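Local coordinates for protein halohydrin epoxidase A (Corynebacterium sp., PDB 4Z9F) that probably converts vicinal halohydrins into epoxides with release of hydrogen halide, as a halohydrin hydrogen-halide-lyase built on a Rossmann-type fold, at residues S78-P83 and S107-L112. The protein carries 1 engineered substitution. Numbering follows the deposited sequence.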
loop_
_atom_site.group_PDB
_atom_site.type_symbol
_atom_site.label_atom_id
_atom_site.label_comp_id
_atom_site.label_asym_id
_atom_site.label_seq_id
_atom_site.Cartn_x
_atom_site.Cartn_y
_atom_site.Cartn_z
ATOM N N SER C 78 -13.251 -19.304 3.141
ATOM C CA SER C 78 -13.167 -19.486 1.695
ATOM C C SER C 78 -11.713 -19.778 1.365
ATOM O O SER C 78 -10.922 -18.876 1.091
ATOM C CB SER C 78 -13.668 -18.253 0.963
ATOM O OG SER C 78 -13.707 -18.491 -0.431
ATOM N N ASN C 79 -11.363 -21.058 1.398
ATOM C CA ASN C 79 -9.978 -21.511 1.291
ATOM C C ASN C 79 -9.716 -21.906 -0.162
ATOM O O ASN C 79 -9.680 -23.080 -0.534
ATOM C CB ASN C 79 -9.748 -22.649 2.278
ATOM C CG ASN C 79 -8.439 -23.355 2.074
ATOM O OD1 ASN C 79 -7.360 -22.767 2.217
ATOM N ND2 ASN C 79 -8.519 -24.643 1.771
ATOM N N ASP C 80 -9.540 -20.895 -1.005
ATOM C CA ASP C 80 -9.406 -21.130 -2.431
ATOM C C ASP C 80 -7.958 -21.450 -2.786
ATOM O O ASP C 80 -7.026 -20.914 -2.183
ATOM C CB ASP C 80 -9.914 -19.917 -3.206
ATOM C CG ASP C 80 -11.354 -19.571 -2.832
ATOM O OD1 ASP C 80 -12.260 -20.307 -3.279
ATOM O OD2 ASP C 80 -11.577 -18.601 -2.069
ATOM N N TYR C 81 -7.786 -22.352 -3.748
ATOM C CA TYR C 81 -6.469 -22.807 -4.172
ATOM C C TYR C 81 -6.612 -23.400 -5.564
ATOM O O TYR C 81 -7.719 -23.698 -6.019
ATOM C CB TYR C 81 -5.885 -23.827 -3.187
ATOM C CG TYR C 81 -6.059 -25.262 -3.641
ATOM C CD1 TYR C 81 -4.976 -25.997 -4.115
ATOM C CD2 TYR C 81 -7.307 -25.874 -3.628
ATOM C CE1 TYR C 81 -5.130 -27.308 -4.548
ATOM C CE2 TYR C 81 -7.467 -27.182 -4.051
ATOM C CZ TYR C 81 -6.377 -27.891 -4.505
ATOM O OH TYR C 81 -6.540 -29.186 -4.937
ATOM N N ILE C 82 -5.487 -23.527 -6.257
ATOM C CA ILE C 82 -5.479 -24.208 -7.547
ATOM C C ILE C 82 -4.352 -25.236 -7.479
ATOM O O ILE C 82 -3.339 -24.992 -6.803
ATOM C CB ILE C 82 -5.342 -23.212 -8.717
ATOM C CG1 ILE C 82 -5.589 -23.909 -10.063
ATOM C CG2 ILE C 82 -3.984 -22.494 -8.692
ATOM C CD1 ILE C 82 -5.861 -22.965 -11.219
ATOM N N PRO C 83 -4.514 -26.420 -8.075
ATOM C CA PRO C 83 -3.455 -27.435 -7.984
ATOM C C PRO C 83 -2.152 -26.935 -8.593
ATOM O O PRO C 83 -2.129 -26.387 -9.701
ATOM C CB PRO C 83 -4.035 -28.622 -8.767
ATOM C CG PRO C 83 -5.525 -28.487 -8.573
ATOM C CD PRO C 83 -5.770 -26.988 -8.608
ATOM N N SER C 107 -10.796 -16.434 -8.114
ATOM C CA SER C 107 -11.532 -15.175 -8.146
ATOM C C SER C 107 -13.024 -15.383 -8.363
ATOM O O SER C 107 -13.840 -14.794 -7.647
ATOM C CB SER C 107 -10.974 -14.267 -9.240
ATOM O OG SER C 107 -9.554 -14.213 -9.156
ATOM N N ILE C 108 -13.399 -16.188 -9.358
ATOM C CA ILE C 108 -14.820 -16.350 -9.658
ATOM C C ILE C 108 -15.495 -17.241 -8.620
ATOM O O ILE C 108 -16.556 -16.895 -8.083
ATOM C CB ILE C 108 -15.014 -16.887 -11.081
ATOM C CG1 ILE C 108 -14.392 -15.935 -12.101
ATOM C CG2 ILE C 108 -16.507 -17.055 -11.377
ATOM C CD1 ILE C 108 -15.109 -14.607 -12.233
ATOM N N PHE C 109 -14.895 -18.397 -8.322
ATOM C CA PHE C 109 -15.438 -19.292 -7.301
ATOM C C PHE C 109 -15.724 -18.584 -5.982
ATOM O O PHE C 109 -16.845 -18.723 -5.469
ATOM C CB PHE C 109 -14.480 -20.485 -7.129
ATOM C CG PHE C 109 -15.020 -21.611 -6.290
ATOM C CD1 PHE C 109 -15.051 -21.523 -4.904
ATOM C CD2 PHE C 109 -15.446 -22.789 -6.889
ATOM C CE1 PHE C 109 -15.522 -22.568 -4.141
ATOM C CE2 PHE C 109 -15.911 -23.837 -6.127
ATOM C CZ PHE C 109 -15.951 -23.727 -4.751
ATOM N N PRO C 110 -14.798 -17.819 -5.385
ATOM C CA PRO C 110 -15.154 -17.135 -4.132
ATOM C C PRO C 110 -16.230 -16.064 -4.302
ATOM O O PRO C 110 -17.034 -15.875 -3.384
ATOM C CB PRO C 110 -13.819 -16.538 -3.654
ATOM C CG PRO C 110 -12.922 -16.542 -4.868
ATOM C CD PRO C 110 -13.356 -17.707 -5.688
ATOM N N ILE C 111 -16.297 -15.373 -5.444
ATOM C CA ILE C 111 -17.352 -14.376 -5.642
ATOM C C ILE C 111 -18.728 -15.041 -5.663
ATOM O O ILE C 111 -19.674 -14.574 -5.020
ATOM C CB ILE C 111 -17.098 -13.572 -6.928
ATOM C CG1 ILE C 111 -16.025 -12.511 -6.679
ATOM C CG2 ILE C 111 -18.390 -12.914 -7.411
ATOM C CD1 ILE C 111 -15.556 -11.818 -7.939
ATOM N N LEU C 112 -18.861 -16.140 -6.411
ATOM C CA LEU C 112 -20.138 -16.848 -6.463
ATOM C C LEU C 112 -20.518 -17.401 -5.097
ATOM O O LEU C 112 -21.698 -17.404 -4.729
ATOM C CB LEU C 112 -20.087 -17.981 -7.497
ATOM C CG LEU C 112 -19.968 -17.588 -8.971
ATOM C CD1 LEU C 112 -20.018 -18.821 -9.856
ATOM C CD2 LEU C 112 -21.043 -16.589 -9.371
#
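D80 OD2 accepts a 2.7 Å hydrogen bond from S78 OG and also rests against P110 CB of helix 96-123, 3.4 Å away. The hydroxyl reaches OD2 on its syn side, 22° out of the carboxylate plane. With chi1 of S78 near trans (-174°), OG swings away from its own N and comes within 3.8 Å of P110 CB, so both partners of the bond share one proline carbon. No hydrogen bond crosses between 78-83 and 107-112; the union is one of van der Waals contacts, the carboxylate crossing the P110 ring at a slant with OD2 against CB and CG and OD1 nearest CD. The other oxygen, D80 OD1, approaches F109 CD1 to 3.5 Å, and the carboxylate and phenyl planes are turned 71° apart. P110 has no amide hydrogen to give to the preceding turn, and the helix kinks there. Parallel strand 73-79 lies in the middle of a Rossmann-type sheet, and the contact forms where its C-terminal end runs into the loop, facing the middle of helix 96-123. P110 also touches F131 of the neighbouring strand 127-132 and T154 of helix 147-165, while I108, I111 and L112 of the same helix as P110 pack against R100, F103 and E96 of the second subunit.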